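Local coordinates for protein gluconate kinase (Lactobacillus acidophilus, PDB 3LL3) that probably transfers a phosphate group from ATP to a sugar or sugar acid, acting as an FGGY-type carbohydrate kinase, at residues G18-Y21 and A27-S30; K4-M9 and A433-A438; Q109-K112 and F116-Q119; G125-P130 and P346-N351; E91-S96 and F148-K153. All blocks are in the same frame, centred on the assembly; numbering follows the deposited sequence.

Contact 1: G18-Y21 and A27-S30; sequences GVLY and AVAS
L20 faces both V28 and A29 across a beta hairpin, and this two-against-one pairing is a classic beta bulge that shifts the antiparallel register by one residue. The backbone grip is firm. The N of V28 gives its hydrogen to the O of L20 at 2.8 Å in an almost straight bond (176°), while the N of L20 donates to the O of A29, also at 2.8 Å. On the face that carries V19, Y21, A27 and S30, several groups converge. CG1 of V19, anti to its own backbone N (chi1 -180°), lies above one face of the Y21 ring, offset toward the rim, and also meets CB of A27 at 3.7 Å. CE2 of Y21 approaches that same CB at 3.9 Å, so the small alanine fits against both larger neighbours. Beyond the segments, the Y21 hydroxyl is hydrogen-bonded to OG1 of T431. The other face is led by L20, whose CG comes within 3.7 Å of CG2 of V28. Here the contrast appears: V19, L20 and Y21 of strand 15-22 are buried, L20 against Y5 and I7, whereas V28 and S30 of strand 27-34 are exposed, as is A27 despite its packed CB. The chemistry therefore implies an edge strand held by main-chain hydrogen bonds, with the buried apolar side chains coming mostly from the neighbouring strand 15-22.

Contact 2: K4-M9 and A433-A438; sequences KYIIGM and AAMFLA
No aromatic ring comes between I6 and its helical partners M435 and A438; the flat side chains of these segments are turned elsewhere, F436 pointing away from the strand and Y5 lying against I71 and L20. The ring of Y21, on the adjoining strand 15-22, packs on M435. What remains is a purely aliphatic meeting. CG2 of I6, anti to the backbone N, is the branch that does most of the touching: it reaches CB of A438 at 3.7 Å and CG of M435 at 4.0 Å. The ethyl arm adds a second touch, with CD1 of I6 at 4.1 Å from the same CB of A438. M435 is a selenomethionine whose chain bends at chi2 and chi3, carrying its selenium away from the strand, so that its CG rather than its tip meets I6, and the two side chains cross at about a right angle. Two residues on, G8 lets the helix come close: its CA is 4.4 Å from CB of A434. Every touching residue is buried. This is helix-on-sheet packing in an Actin_ATPase-clan protein, a helix of the C-terminal FGGY family region lying on the N-terminal region's mixed sheet. Strand 4-11 runs between strands 15-22 and 70-78, with helix 49-65 packing on I7 and M9, while helix 429-441 covers I6 and G8 and also packs on helix 239-245.

Contact 3: Q109-K112 and F116-Q119; sequences QDAK and FAQQ
The junction between helices 105-114 and 116-124 is made by A111 and K112 meeting F116, A117 and Q118 near the beginning of the next helix. At its centre is the carbonyl O of A111. It accepts a hydrogen bond from the N of A117 at 3.1 Å, nearly straight at the hydrogen (168°) although the donor stands well above the carbonyl plane rather than on a lone pair. The N of F116 also lies 2.8 Å from the O of A111, but that bond is weak because it is strongly bent. One residue further, the carbonyl O of K112 is taken by a side chain: NE2 of Q118 donates to it at 3.1 Å, lying in the carbonyl plane on a lone pair. The K112 oxygen in turn is nearly in the plane of the Q118 amide, so both flat groups suit the bond. A bend at chi2 (83°) folds the glutamine back to reach it. Apolar carbons add to this: the methyl CB of A111 lies 3.9 Å from CB of A117 and 4.1 Å from the CB methylene of F116. The F116 ring leads off toward L138, L193 and I196, while Y135 packs on both alanines. The arrangement is a close helix-to-helix junction, in which the carbonyl oxygens of A111 and K112, near the C-terminal end of helix 105-114, find donors in the helix that follows.

Contact 4: G125-P130 and P346-N351; sequences GMPMHP and PIWDAN. With DXP (1-deoxy-D-xylulose-5-phosphate), chain D.
The indole of W348 is met on a face by P127 and at an edge by H129, two different approaches to one ring. CB of P127 lies over the six-membered ring, 3.9 Å from its centroid and 21° off the normal, which makes a CH-pi contact; the closest ring atom to that CB is CH2 of W348 at 3.6 Å. H129 instead brings CD2 close to the indole plane, 3.8 Å from CZ3 of W348. The planes of imidazole and indole meet obliquely, at 66°. With CG anti to the backbone N (chi1 -164°), the imidazole extends past the indole to the ligand, where NE2 of H129 donates to the phosphate oxygen O2P of DXP at 3.0 Å. That oxygen sits at the imidazole edge, near its plane. The ring's rotation is fixed from the other end as well, since ND1 is hydrogen-bonded to the N of M131. Likewise, NE1 of W348 is tied to the O of S279. A water joins the loops by donating to the O of M128 at 2.9 Å and, weakly, to the O of W348. H129 and A350, one from each loop, line the DXP pocket, and ND2 of N297 also hydrogen-bonds to the ligand. The arrangement is that of a ligand site built between the N-terminal and C-terminal FGGY family regions.

Contact 5: E91-S96 and F148-K153; sequences ELLTNS and FSQAQK
L93 presses one methyl unusually hard against the backbone of A151: CD1 of L93 is 3.4 Å from the CA of A151, tighter than an ordinary carbon contact. The same methyl lies 3.5 Å from the N of A151 and 3.9 Å from its CB, so it is set against the main chain just where helix 145-150 ends. With CG of L93 anti to its carbonyl carbon (chi1 -75°), the isobutyl group reaches across to that turn. The other methyl, CD2, faces the side chain of Q150 and comes within 3.9 Å of its OE1, the two side chains crossing obliquely. Q150 is probably somewhat strained, its chi1 of 21° falling well away from a staggered position. Next to L93 in the chain, T94 and N95 are held by polar links: OG1 of T94 donates to the O of N95 at 2.8 Å and is also hydrogen-bonded to the N of G85, while ND2 of N95 is bonded to OE1 of E46. In the other segment, Q152 and K153 pair with L86 in a classic beta bulge. Chemically, then, the contact itself is van der Waals packing of one leucine on a helix end, while hydrogen bonds of both segments run to other parts of the N-terminal family region.

How the contacts relate
From the N terminus, segment 4-9, on strand 4-11, opens contact 2, which closes only at helix 429-441, more than 400 residues later; all the others nest inside this loop. Contact 1 is the first to close, a short hairpin whose strand 15-22 adjoins strand 4-11 in the sheet, so contacts 1 and 2 touch. Contact 5 opens next, and contact 3, joining consecutive helices, nests within it. Contact 4 opens at 125-130, before contact 5 closes at 148-153, and closes at 346-351; the two therefore cross. M128 packs on contact 3. Contacts 2 and 4 tie the N-terminal family region to the C-terminal one at places whose centres are about 33 Å apart.

Contact 1: G18-Y21 and A27-S30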
# COMPACT_ATOMS: atom_id res chain seq x y z
N GLY A 18 31.41 14.03 -23.02
CA GLY A 18 31.68 14.57 -24.34
C GLY A 18 31.69 13.45 -25.36
O GLY A 18 32.17 12.34 -25.08
N VAL A 19 31.14 13.72 -26.54
CA VAL A 19 31.17 12.76 -27.63
C VAL A 19 31.80 13.45 -28.84
O VAL A 19 31.44 14.57 -29.20
CB VAL A 19 29.77 12.21 -27.97
CG1 VAL A 19 29.86 11.20 -29.12
CG2 VAL A 19 29.14 11.58 -26.73
N LEU A 20 32.77 12.78 -29.43
CA LEU A 20 33.42 13.26 -30.65
C LEU A 20 32.72 12.62 -31.85
O LEU A 20 32.60 11.40 -31.92
CB LEU A 20 34.91 12.88 -30.63
CG LEU A 20 35.80 13.26 -31.82
CD1 LEU A 20 35.86 14.77 -31.99
CD2 LEU A 20 37.20 12.69 -31.65
N TYR A 21 32.25 13.45 -32.78
CA TYR A 21 31.56 12.96 -33.96
C TYR A 21 32.36 13.33 -35.19
O TYR A 21 32.92 14.43 -35.26
CB TYR A 21 30.15 13.58 -34.08
CG TYR A 21 29.20 13.27 -32.95
CD1 TYR A 21 29.08 14.14 -31.87
CD2 TYR A 21 28.39 12.14 -32.98
CE1 TYR A 21 28.21 13.88 -30.84
CE2 TYR A 21 27.51 11.86 -31.94
CZ TYR A 21 27.42 12.74 -30.88
OH TYR A 21 26.56 12.48 -29.84
N ALA A 27 29.51 8.80 -34.13
CA ALA A 27 30.26 8.98 -32.91
C ALA A 27 31.52 8.15 -33.02
O ALA A 27 31.46 6.97 -33.35
CB ALA A 27 29.44 8.53 -31.70
N VAL A 28 32.67 8.75 -32.75
CA VAL A 28 33.92 8.01 -32.90
C VAL A 28 34.62 7.79 -31.56
O VAL A 28 35.44 6.88 -31.42
CB VAL A 28 34.86 8.65 -33.95
CG1 VAL A 28 34.15 8.75 -35.29
CG2 VAL A 28 35.31 10.01 -33.51
N ALA A 29 34.27 8.61 -30.58
CA ALA A 29 34.80 8.46 -29.23
C ALA A 29 33.95 9.26 -28.27
O ALA A 29 33.23 10.16 -28.67
CB ALA A 29 36.24 8.93 -29.16
N SER A 30 34.05 8.93 -26.99
CA SER A 30 33.42 9.71 -25.95
C SER A 30 34.23 9.58 -24.66
O SER A 30 34.85 8.54 -24.41
CB SER A 30 31.99 9.23 -25.74
OG SER A 30 31.97 7.86 -25.44

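Contact 2: K4-M9 and A433-A438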
# COMPACT_ATOMS: atom_id res chain seq x y z
N LYS A 4 37.44 16.75 -40.46
CA LYS A 4 36.74 17.62 -39.51
C LYS A 4 35.82 16.87 -38.57
O LYS A 4 35.20 15.87 -38.94
CB LYS A 4 35.97 18.72 -40.24
CG LYS A 4 36.87 19.78 -40.83
CD LYS A 4 36.09 20.92 -41.45
CE LYS A 4 37.02 22.08 -41.79
NZ LYS A 4 36.30 23.21 -42.45
N TYR A 5 35.72 17.39 -37.34
CA TYR A 5 34.93 16.75 -36.30
C TYR A 5 34.11 17.77 -35.53
O TYR A 5 34.39 18.97 -35.55
CB TYR A 5 35.84 16.01 -35.33
CG TYR A 5 36.63 14.90 -35.96
CD1 TYR A 5 37.80 15.18 -36.67
CD2 TYR A 5 36.23 13.59 -35.83
CE1 TYR A 5 38.54 14.17 -37.24
CE2 TYR A 5 36.96 12.57 -36.41
CZ TYR A 5 38.11 12.86 -37.11
OH TYR A 5 38.83 11.83 -37.67
N ILE A 6 33.11 17.26 -34.82
CA ILE A 6 32.27 18.07 -33.94
C ILE A 6 32.20 17.39 -32.59
O ILE A 6 32.00 16.18 -32.50
CB ILE A 6 30.86 18.19 -34.51
CG1 ILE A 6 30.87 19.02 -35.80
CG2 ILE A 6 29.92 18.81 -33.46
CD1 ILE A 6 29.55 18.94 -36.56
N ILE A 7 32.36 18.16 -31.52
CA ILE A 7 32.19 17.62 -30.19
C ILE A 7 30.86 18.08 -29.61
O ILE A 7 30.52 19.26 -29.67
CB ILE A 7 33.33 18.02 -29.25
CG1 ILE A 7 34.66 17.46 -29.75
CG2 ILE A 7 33.07 17.55 -27.85
CD1 ILE A 7 35.85 17.95 -28.94
N GLY A 8 30.10 17.13 -29.08
CA GLY A 8 28.88 17.45 -28.37
C GLY A 8 29.12 17.21 -26.90
O GLY A 8 29.61 16.14 -26.52
N MSE A 9 28.80 18.20 -26.07
CA MSE A 9 29.03 18.13 -24.64
C MSE A 9 27.71 18.06 -23.93
O MSE A 9 26.75 18.70 -24.34
CB MSE A 9 29.76 19.39 -24.18
CG MSE A 9 31.10 19.62 -24.87
SE MSE A 9 32.43 18.32 -24.26
CE MSE A 9 32.68 18.93 -22.41
N ALA A 433 21.89 15.68 -30.50
CA ALA A 433 21.17 16.87 -30.95
C ALA A 433 22.04 18.13 -30.82
O ALA A 433 21.91 19.05 -31.61
CB ALA A 433 19.84 17.03 -30.23
N ALA A 434 22.94 18.15 -29.83
CA ALA A 434 23.92 19.23 -29.74
C ALA A 434 24.80 19.23 -30.97
O ALA A 434 25.05 20.28 -31.56
CB ALA A 434 24.77 19.12 -28.48
N MSE A 435 25.22 18.02 -31.38
CA MSE A 435 26.02 17.86 -32.58
C MSE A 435 25.24 18.36 -33.78
O MSE A 435 25.79 19.05 -34.65
CB MSE A 435 26.45 16.39 -32.72
CG MSE A 435 27.17 16.01 -34.02
SE MSE A 435 25.94 15.63 -35.52
CE MSE A 435 25.29 13.83 -35.01
N PHE A 436 23.94 18.07 -33.80
CA PHE A 436 23.09 18.52 -34.91
C PHE A 436 22.96 20.06 -34.98
O PHE A 436 22.96 20.65 -36.07
CB PHE A 436 21.71 17.85 -34.86
CG PHE A 436 20.80 18.27 -35.99
CD1 PHE A 436 20.91 17.68 -37.23
CD2 PHE A 436 19.86 19.26 -35.81
CE1 PHE A 436 20.10 18.06 -38.28
CE2 PHE A 436 19.04 19.65 -36.84
CZ PHE A 436 19.17 19.04 -38.08
N LEU A 437 22.82 20.73 -33.84
CA LEU A 437 22.81 22.19 -33.84
C LEU A 437 24.09 22.73 -34.49
O LEU A 437 24.07 23.70 -35.25
CB LEU A 437 22.70 22.74 -32.43
CG LEU A 437 21.46 22.40 -31.58
CD1 LEU A 437 21.62 23.04 -30.21
CD2 LEU A 437 20.18 22.88 -32.23
N ALA A 438 25.21 22.08 -34.17
CA ALA A 438 26.48 22.47 -34.77
C ALA A 438 26.41 22.31 -36.29
O ALA A 438 26.83 23.21 -37.04
CB ALA A 438 27.62 21.63 -34.21

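Contact 3: Q109-K112 and F116-Q119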
# COMPACT_ATOMS: atom_id res chain seq x y z
N GLN A 109 5.95 27.63 -1.40
CA GLN A 109 4.70 27.40 -0.69
C GLN A 109 3.97 28.73 -0.43
O GLN A 109 2.78 28.84 -0.71
CB GLN A 109 4.94 26.61 0.60
CG GLN A 109 3.66 26.25 1.34
CD GLN A 109 2.70 25.45 0.49
OE1 GLN A 109 1.54 25.84 0.31
NE2 GLN A 109 3.17 24.32 -0.05
N ASP A 110 4.68 29.75 0.07
CA ASP A 110 4.05 31.06 0.29
C ASP A 110 3.55 31.67 -1.02
O ASP A 110 2.43 32.17 -1.10
CB ASP A 110 5.02 32.04 0.97
CG ASP A 110 5.49 31.55 2.33
OD1 ASP A 110 4.79 30.73 2.96
OD2 ASP A 110 6.57 31.99 2.78
N ALA A 111 4.39 31.64 -2.05
CA ALA A 111 3.97 32.11 -3.37
C ALA A 111 2.67 31.42 -3.80
O ALA A 111 1.77 32.03 -4.36
CB ALA A 111 5.07 31.86 -4.39
N LYS A 112 2.60 30.12 -3.53
CA LYS A 112 1.47 29.31 -3.91
C LYS A 112 0.22 29.76 -3.13
O LYS A 112 -0.88 29.85 -3.69
CB LYS A 112 1.81 27.83 -3.66
CG LYS A 112 0.97 26.82 -4.40
CD LYS A 112 1.45 25.40 -4.09
CE LYS A 112 0.40 24.36 -4.45
NZ LYS A 112 0.71 23.00 -3.89
N PHE A 116 0.88 33.91 -6.29
CA PHE A 116 2.04 34.38 -7.05
C PHE A 116 2.68 33.28 -7.90
O PHE A 116 3.11 33.54 -9.03
CB PHE A 116 3.09 34.96 -6.10
CG PHE A 116 4.26 35.59 -6.80
CD1 PHE A 116 4.08 36.34 -7.95
CD2 PHE A 116 5.54 35.46 -6.28
CE1 PHE A 116 5.16 36.93 -8.59
CE2 PHE A 116 6.63 36.05 -6.91
CZ PHE A 116 6.44 36.78 -8.06
N ALA A 117 2.76 32.07 -7.35
CA ALA A 117 3.35 30.94 -8.06
C ALA A 117 2.52 30.65 -9.30
O ALA A 117 3.06 30.40 -10.37
CB ALA A 117 3.44 29.72 -7.16
N GLN A 118 1.21 30.74 -9.14
CA GLN A 118 0.28 30.54 -10.25
C GLN A 118 0.53 31.56 -11.34
O GLN A 118 0.42 31.25 -12.52
CB GLN A 118 -1.17 30.62 -9.76
CG GLN A 118 -1.59 29.48 -8.83
CD GLN A 118 -1.19 29.71 -7.38
OE1 GLN A 118 -0.42 30.61 -7.06
NE2 GLN A 118 -1.73 28.87 -6.49
N GLN A 119 0.86 32.78 -10.94
CA GLN A 119 1.08 33.87 -11.89
C GLN A 119 2.38 33.66 -12.64
O GLN A 119 2.45 33.88 -13.85
CB GLN A 119 1.11 35.23 -11.17
CG GLN A 119 1.26 36.40 -12.16
CD GLN A 119 1.47 37.76 -11.48
OE1 GLN A 119 2.15 37.88 -10.46
NE2 GLN A 119 0.89 38.80 -12.08

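Contact 4: G125-P130 and P346-N351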
# COMPACT_ATOMS: atom_id res chain seq x y z
N GLY A 125 5.50 29.51 -17.91
CA GLY A 125 5.42 28.07 -18.12
C GLY A 125 6.16 27.27 -17.06
O GLY A 125 6.30 26.06 -17.18
N MSE A 126 6.65 27.96 -16.03
CA MSE A 126 7.39 27.32 -14.95
C MSE A 126 6.48 26.75 -13.86
O MSE A 126 5.75 27.50 -13.20
CB MSE A 126 8.40 28.29 -14.32
CG MSE A 126 9.10 27.73 -13.09
SE MSE A 126 10.14 26.10 -13.55
CE MSE A 126 10.45 25.40 -11.76
N PRO A 127 6.49 25.42 -13.68
CA PRO A 127 5.70 24.81 -12.61
C PRO A 127 6.03 25.37 -11.23
O PRO A 127 7.10 25.96 -11.03
CB PRO A 127 6.10 23.33 -12.69
CG PRO A 127 6.39 23.11 -14.11
CD PRO A 127 7.03 24.40 -14.61
N MSE A 128 5.12 25.19 -10.28
CA MSE A 128 5.33 25.81 -8.98
C MSE A 128 6.27 24.96 -8.13
O MSE A 128 5.84 24.21 -7.24
CB MSE A 128 3.99 26.06 -8.29
CG MSE A 128 2.96 26.63 -9.24
SE MSE A 128 1.25 26.95 -8.36
CE MSE A 128 0.05 26.13 -9.68
N HIS A 129 7.56 25.08 -8.41
CA HIS A 129 8.55 24.21 -7.79
C HIS A 129 9.83 24.98 -7.52
O HIS A 129 10.24 25.79 -8.34
CB HIS A 129 8.85 23.03 -8.72
CG HIS A 129 9.56 21.90 -8.03
ND1 HIS A 129 10.93 21.88 -7.86
CD2 HIS A 129 9.09 20.78 -7.44
CE1 HIS A 129 11.27 20.77 -7.22
NE2 HIS A 129 10.17 20.09 -6.95
N PRO A 130 10.49 24.68 -6.39
CA PRO A 130 11.71 25.36 -5.92
C PRO A 130 12.94 25.20 -6.82
O PRO A 130 13.96 25.87 -6.60
CB PRO A 130 11.96 24.73 -4.54
CG PRO A 130 11.21 23.42 -4.59
CD PRO A 130 9.98 23.75 -5.37
N PRO A 346 3.24 13.68 -12.22
CA PRO A 346 2.06 14.52 -12.46
C PRO A 346 1.41 15.17 -11.22
O PRO A 346 0.59 16.07 -11.38
CB PRO A 346 1.08 13.53 -13.09
CG PRO A 346 1.33 12.28 -12.30
CD PRO A 346 2.84 12.27 -11.99
N ILE A 347 1.77 14.75 -10.00
CA ILE A 347 1.05 15.24 -8.82
C ILE A 347 1.66 16.47 -8.12
O ILE A 347 0.98 17.12 -7.33
CB ILE A 347 0.83 14.12 -7.78
CG1 ILE A 347 2.16 13.56 -7.30
CG2 ILE A 347 -0.02 12.99 -8.37
CD1 ILE A 347 2.03 12.69 -6.05
N TRP A 348 2.92 16.76 -8.38
CA TRP A 348 3.58 17.94 -7.81
C TRP A 348 3.34 18.03 -6.31
O TRP A 348 2.80 19.02 -5.80
CB TRP A 348 3.16 19.23 -8.55
CG TRP A 348 3.62 19.22 -10.00
CD1 TRP A 348 2.86 18.91 -11.10
CD2 TRP A 348 4.93 19.52 -10.49
NE1 TRP A 348 3.63 18.99 -12.25
CE2 TRP A 348 4.90 19.36 -11.90
CE3 TRP A 348 6.13 19.90 -9.88
CZ2 TRP A 348 6.03 19.57 -12.70
CZ3 TRP A 348 7.25 20.11 -10.67
CH2 TRP A 348 7.19 19.94 -12.07
N ASP A 349 3.76 17.00 -5.59
CA ASP A 349 3.64 16.97 -4.13
C ASP A 349 4.94 16.41 -3.57
O ASP A 349 5.21 15.22 -3.66
CB ASP A 349 2.46 16.08 -3.72
CG ASP A 349 2.30 15.98 -2.21
OD1 ASP A 349 3.20 16.45 -1.49
OD2 ASP A 349 1.26 15.45 -1.76
N ALA A 350 5.77 17.28 -3.01
CA ALA A 350 7.07 16.85 -2.52
C ALA A 350 6.95 15.93 -1.31
O ALA A 350 7.92 15.29 -0.94
CB ALA A 350 7.92 18.06 -2.18
N ASN A 351 5.79 15.88 -0.69
CA ASN A 351 5.62 15.05 0.51
C ASN A 351 5.03 13.69 0.22
O ASN A 351 4.91 12.86 1.12
CB ASN A 351 4.78 15.78 1.56
CG ASN A 351 5.35 17.12 1.91
OD1 ASN A 351 6.56 17.25 2.12
ND2 ASN A 351 4.50 18.14 1.93
C1 DXP D . 11.89 16.30 1.29
C2 DXP D . 12.39 15.02 0.56
C3 DXP D . 13.07 15.23 -0.81
C4 DXP D . 12.10 16.02 -1.71
C5 DXP D . 12.19 16.09 -3.26
O2 DXP D . 11.93 13.97 0.85
O3 DXP D . 13.62 14.06 -1.28
O4 DXP D . 10.81 15.78 -1.25
O5 DXP D . 11.00 15.89 -3.98
P DXP D . 10.44 16.76 -5.28
O2P DXP D . 9.71 18.08 -4.75
O1P DXP D . 11.61 16.93 -6.36
O3P DXP D . 9.35 16.10 -5.88
O HOH W 1 4.24 21.97 -6.30

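Contact 5: E91-S96 and F148-K153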
# COMPACT_ATOMS: atom_id res chain seq x y z
N GLU A 91 33.79 37.39 -10.56
CA GLU A 91 34.21 36.26 -9.74
C GLU A 91 33.01 35.52 -9.15
O GLU A 91 31.96 36.11 -8.92
CB GLU A 91 35.15 36.74 -8.62
CG GLU A 91 34.44 37.31 -7.38
CD GLU A 91 33.92 38.75 -7.56
OE1 GLU A 91 33.23 39.24 -6.64
OE2 GLU A 91 34.21 39.38 -8.61
N LEU A 92 33.16 34.22 -8.93
CA LEU A 92 32.08 33.44 -8.34
C LEU A 92 31.72 33.95 -6.96
O LEU A 92 32.60 34.12 -6.12
CB LEU A 92 32.48 31.98 -8.23
CG LEU A 92 32.57 31.27 -9.57
CD1 LEU A 92 33.22 29.89 -9.40
CD2 LEU A 92 31.18 31.17 -10.18
N LEU A 93 30.43 34.19 -6.75
CA LEU A 93 29.89 34.59 -5.45
C LEU A 93 29.21 33.40 -4.77
O LEU A 93 29.00 33.40 -3.55
CB LEU A 93 28.86 35.71 -5.62
CG LEU A 93 29.37 37.12 -5.91
CD1 LEU A 93 28.22 38.09 -6.21
CD2 LEU A 93 30.20 37.63 -4.75
N THR A 94 28.83 32.41 -5.58
CA THR A 94 28.11 31.23 -5.10
C THR A 94 28.61 30.02 -5.88
O THR A 94 29.28 30.17 -6.90
CB THR A 94 26.60 31.32 -5.41
OG1 THR A 94 26.41 31.25 -6.82
CG2 THR A 94 25.97 32.61 -4.90
N ASN A 95 28.29 28.83 -5.40
CA ASN A 95 28.43 27.63 -6.22
C ASN A 95 27.28 27.56 -7.22
O ASN A 95 26.42 28.45 -7.27
CB ASN A 95 28.40 26.38 -5.35
CG ASN A 95 29.69 26.19 -4.57
OD1 ASN A 95 30.78 26.37 -5.10
ND2 ASN A 95 29.56 25.80 -3.31
N SER A 96 27.25 26.50 -8.02
CA SER A 96 26.12 26.28 -8.90
C SER A 96 25.03 25.63 -8.08
O SER A 96 25.18 24.49 -7.63
CB SER A 96 26.51 25.40 -10.08
OG SER A 96 25.40 25.17 -10.92
N PHE A 148 23.28 38.77 -2.44
CA PHE A 148 22.35 39.36 -3.40
C PHE A 148 22.77 40.77 -3.77
O PHE A 148 22.70 41.17 -4.93
CB PHE A 148 20.91 39.38 -2.88
CG PHE A 148 19.91 39.58 -3.98
CD1 PHE A 148 19.49 38.50 -4.76
CD2 PHE A 148 19.44 40.84 -4.28
CE1 PHE A 148 18.60 38.70 -5.79
CE2 PHE A 148 18.54 41.04 -5.31
CZ PHE A 148 18.12 39.96 -6.07
N SER A 149 23.18 41.54 -2.77
CA SER A 149 23.64 42.91 -2.98
C SER A 149 24.80 43.00 -3.96
O SER A 149 24.86 43.89 -4.82
CB SER A 149 24.04 43.54 -1.65
OG SER A 149 24.41 44.89 -1.83
N GLN A 150 25.76 42.09 -3.83
CA GLN A 150 26.96 42.19 -4.66
C GLN A 150 26.88 41.49 -6.01
O GLN A 150 27.72 41.74 -6.88
CB GLN A 150 28.22 41.79 -3.89
CG GLN A 150 28.00 40.92 -2.67
CD GLN A 150 29.30 40.66 -1.94
OE1 GLN A 150 30.39 40.85 -2.49
NE2 GLN A 150 29.20 40.22 -0.69
N ALA A 151 25.88 40.63 -6.21
CA ALA A 151 25.70 39.95 -7.50
C ALA A 151 25.40 40.92 -8.66
O ALA A 151 24.42 41.65 -8.63
CB ALA A 151 24.60 38.88 -7.41
N GLN A 152 26.26 40.91 -9.68
CA GLN A 152 26.06 41.72 -10.87
C GLN A 152 25.57 40.88 -12.05
O GLN A 152 25.10 41.41 -13.06
CB GLN A 152 27.37 42.43 -11.25
CG GLN A 152 27.85 43.43 -10.19
CD GLN A 152 26.81 44.49 -9.89
OE1 GLN A 152 26.34 45.19 -10.79
NE2 GLN A 152 26.43 44.60 -8.61
N LYS A 153 25.71 39.56 -11.93
CA LYS A 153 25.24 38.63 -12.96
C LYS A 153 24.65 37.40 -12.31
O LYS A 153 25.22 36.86 -11.36
CB LYS A 153 26.36 38.22 -13.91
CG LYS A 153 26.88 39.36 -14.80
CD LYS A 153 25.81 39.77 -15.80
CE LYS A 153 26.38 40.56 -16.96
NZ LYS A 153 26.68 41.94 -16.58